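Local structure of techylectin-5A (Tachypleus tridentatus, 1JC9) at residues Phe105-Lys110 with Leu114-Ile119. The protein acts as a secreted innate-immunity lectin that agglutinates bacteria and human erythrocytes by recognising acetyl group-containing substances. Numbering follows the deposited sequence.
Sequences FYKPWK and LGFGNI
The ring of Phe116 is used twice at once: its edge is directed at the face of the Phe105 ring, while CD and CE of Lys107 lie over one face of the Phe116 ring. In the T-shaped pair with Phe105 the planes stand at 70° and the centroids 5.0 Å apart, with Phe116 CE1 above the centre of the Phe105 ring. Across the Phe116 face, Lys107 CD sits 3.8 Å from the ring centroid, almost on the normal, a CH-pi contact, and Lys107 CE comes within 3.7 Å of Phe116 CD1. The bend at the end of the lysine, chi4 -54°, leaves NZ 5.5 Å from the centroid, at most a weak cation-pi attraction. The contact joins the two ends of the short helix 109-114 in the fibrinogen C-terminal domain: Pro108 is its N-cap, Gly115 leaves it with positive phi, and Phe116 pairs by backbone hydrogen bonds with Trp124. Tyr112 of the helix meets the Phe116 ring edge-to-face and hydrogen-bonds Phe105 O. At the helix end Leu114 N donates to Lys110 O at 3.0 Å in a fairly straight bond (N-H...O 158°), and beside it the outer carbons Lys110 CE and Leu114 CD1 come 4.0 Å apart.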
loop_
_atom_site.group_PDB
_atom_site.type_symbol
_atom_site.label_atom_id
_atom_site.label_comp_id
_atom_site.label_asym_id
_atom_site.label_seq_id
_atom_site.Cartn_x
_atom_site.Cartn_y
_atom_site.Cartn_z
ATOM N N PHE A 105 -8.961 -9.223 1.350
ATOM C CA PHE A 105 -8.431 -8.103 2.123
ATOM C C PHE A 105 -9.427 -7.527 3.121
ATOM O O PHE A 105 -9.167 -6.503 3.757
ATOM C CB PHE A 105 -7.932 -7.002 1.182
ATOM C CG PHE A 105 -6.543 -7.243 0.663
ATOM C CD1 PHE A 105 -6.246 -8.393 -0.063
ATOM C CD2 PHE A 105 -5.522 -6.342 0.938
ATOM C CE1 PHE A 105 -4.947 -8.645 -0.505
ATOM C CE2 PHE A 105 -4.219 -6.584 0.499
ATOM C CZ PHE A 105 -3.933 -7.740 -0.222
ATOM N N TYR A 106 -10.568 -8.196 3.257
ATOM C CA TYR A 106 -11.607 -7.781 4.187
ATOM C C TYR A 106 -11.248 -8.409 5.535
ATOM O O TYR A 106 -11.909 -9.343 5.985
ATOM C CB TYR A 106 -12.962 -8.303 3.700
ATOM C CG TYR A 106 -14.152 -7.793 4.476
ATOM C CD1 TYR A 106 -14.498 -6.445 4.450
ATOM C CD2 TYR A 106 -14.942 -8.661 5.231
ATOM C CE1 TYR A 106 -15.600 -5.970 5.152
ATOM C CE2 TYR A 106 -16.051 -8.192 5.942
ATOM C CZ TYR A 106 -16.369 -6.844 5.895
ATOM O OH TYR A 106 -17.448 -6.362 6.601
ATOM N N LYS A 107 -10.193 -7.902 6.170
ATOM C CA LYS A 107 -9.734 -8.449 7.444
ATOM C C LYS A 107 -9.699 -7.423 8.568
ATOM O O LYS A 107 -9.684 -6.223 8.319
ATOM C CB LYS A 107 -8.336 -9.054 7.280
ATOM C CG LYS A 107 -8.246 -10.197 6.276
ATOM C CD LYS A 107 -6.919 -10.929 6.421
ATOM C CE LYS A 107 -6.718 -11.981 5.339
ATOM N NZ LYS A 107 -7.864 -12.928 5.269
ATOM N N PRO A 108 -9.669 -7.889 9.827
ATOM C CA PRO A 108 -9.633 -7.022 11.009
ATOM C C PRO A 108 -8.275 -6.398 11.325
ATOM O O PRO A 108 -7.261 -6.727 10.711
ATOM C CB PRO A 108 -10.106 -7.948 12.122
ATOM C CG PRO A 108 -9.499 -9.250 11.713
ATOM C CD PRO A 108 -9.815 -9.302 10.228
ATOM N N TRP A 109 -8.286 -5.499 12.307
ATOM C CA TRP A 109 -7.107 -4.769 12.765
ATOM C C TRP A 109 -5.867 -5.625 12.997
ATOM O O TRP A 109 -4.769 -5.272 12.556
ATOM C CB TRP A 109 -7.455 -4.008 14.048
ATOM C CG TRP A 109 -6.381 -3.083 14.544
ATOM C CD1 TRP A 109 -5.386 -3.378 15.434
ATOM C CD2 TRP A 109 -6.216 -1.702 14.200
ATOM N NE1 TRP A 109 -4.617 -2.263 15.670
ATOM C CE2 TRP A 109 -5.103 -1.222 14.925
ATOM C CE3 TRP A 109 -6.904 -0.823 13.351
ATOM C CZ2 TRP A 109 -4.661 0.103 14.827
ATOM C CZ3 TRP A 109 -6.465 0.492 13.254
ATOM C CH2 TRP A 109 -5.354 0.941 13.990
ATOM N N LYS A 110 -6.032 -6.747 13.690
ATOM C CA LYS A 110 -4.897 -7.619 13.973
ATOM C C LYS A 110 -4.165 -8.076 12.711
ATOM O O LYS A 110 -2.933 -8.111 12.675
ATOM C CB LYS A 110 -5.345 -8.848 14.767
ATOM C CG LYS A 110 -4.191 -9.788 15.105
ATOM C CD LYS A 110 -4.632 -10.975 15.944
ATOM C CE LYS A 110 -3.439 -11.859 16.284
ATOM N NZ LYS A 110 -3.826 -13.013 17.139
ATOM N N LEU A 114 -0.238 -7.093 11.701
ATOM C CA LEU A 114 0.823 -8.072 11.486
ATOM C C LEU A 114 1.156 -8.368 10.024
ATOM O O LEU A 114 2.263 -8.823 9.719
ATOM C CB LEU A 114 0.467 -9.384 12.193
ATOM C CG LEU A 114 0.316 -9.313 13.719
ATOM C CD1 LEU A 114 -0.170 -10.651 14.246
ATOM C CD2 LEU A 114 1.647 -8.924 14.354
ATOM N N GLY A 115 0.207 -8.119 9.125
ATOM C CA GLY A 115 0.442 -8.391 7.719
ATOM C C GLY A 115 -0.120 -9.748 7.339
ATOM O O GLY A 115 -0.313 -10.610 8.198
ATOM N N PHE A 116 -0.397 -9.940 6.057
ATOM C CA PHE A 116 -0.939 -11.206 5.586
ATOM C C PHE A 116 -0.691 -11.370 4.090
ATOM O O PHE A 116 -0.448 -10.389 3.385
ATOM C CB PHE A 116 -2.444 -11.282 5.902
ATOM C CG PHE A 116 -3.251 -10.139 5.347
ATOM C CD1 PHE A 116 -3.751 -10.185 4.048
ATOM C CD2 PHE A 116 -3.523 -9.018 6.125
ATOM C CE1 PHE A 116 -4.509 -9.135 3.532
ATOM C CE2 PHE A 116 -4.282 -7.958 5.618
ATOM C CZ PHE A 116 -4.776 -8.020 4.317
ATOM N N GLY A 117 -0.734 -12.614 3.618
ATOM C CA GLY A 117 -0.515 -12.885 2.210
ATOM C C GLY A 117 0.914 -13.284 1.890
ATOM O O GLY A 117 1.788 -13.254 2.759
ATOM N N ASN A 118 1.145 -13.659 0.635
ATOM C CA ASN A 118 2.462 -14.075 0.157
ATOM C C ASN A 118 3.112 -12.918 -0.600
ATOM O O ASN A 118 2.531 -12.391 -1.550
ATOM C CB ASN A 118 2.305 -15.285 -0.773
ATOM C CG ASN A 118 3.633 -15.840 -1.246
ATOM O OD1 ASN A 118 4.444 -15.134 -1.851
ATOM N ND2 ASN A 118 3.860 -17.121 -0.976
ATOM N N ILE A 119 4.319 -12.533 -0.194
ATOM C CA ILE A 119 5.010 -11.412 -0.832
ATOM C C ILE A 119 5.233 -11.549 -2.340
ATOM O O ILE A 119 5.605 -10.580 -3.002
ATOM C CB ILE A 119 6.370 -11.129 -0.161
ATOM C CG1 ILE A 119 7.268 -12.360 -0.259
ATOM C CG2 ILE A 119 6.157 -10.726 1.292
ATOM C CD1 ILE A 119 8.686 -12.098 0.165
#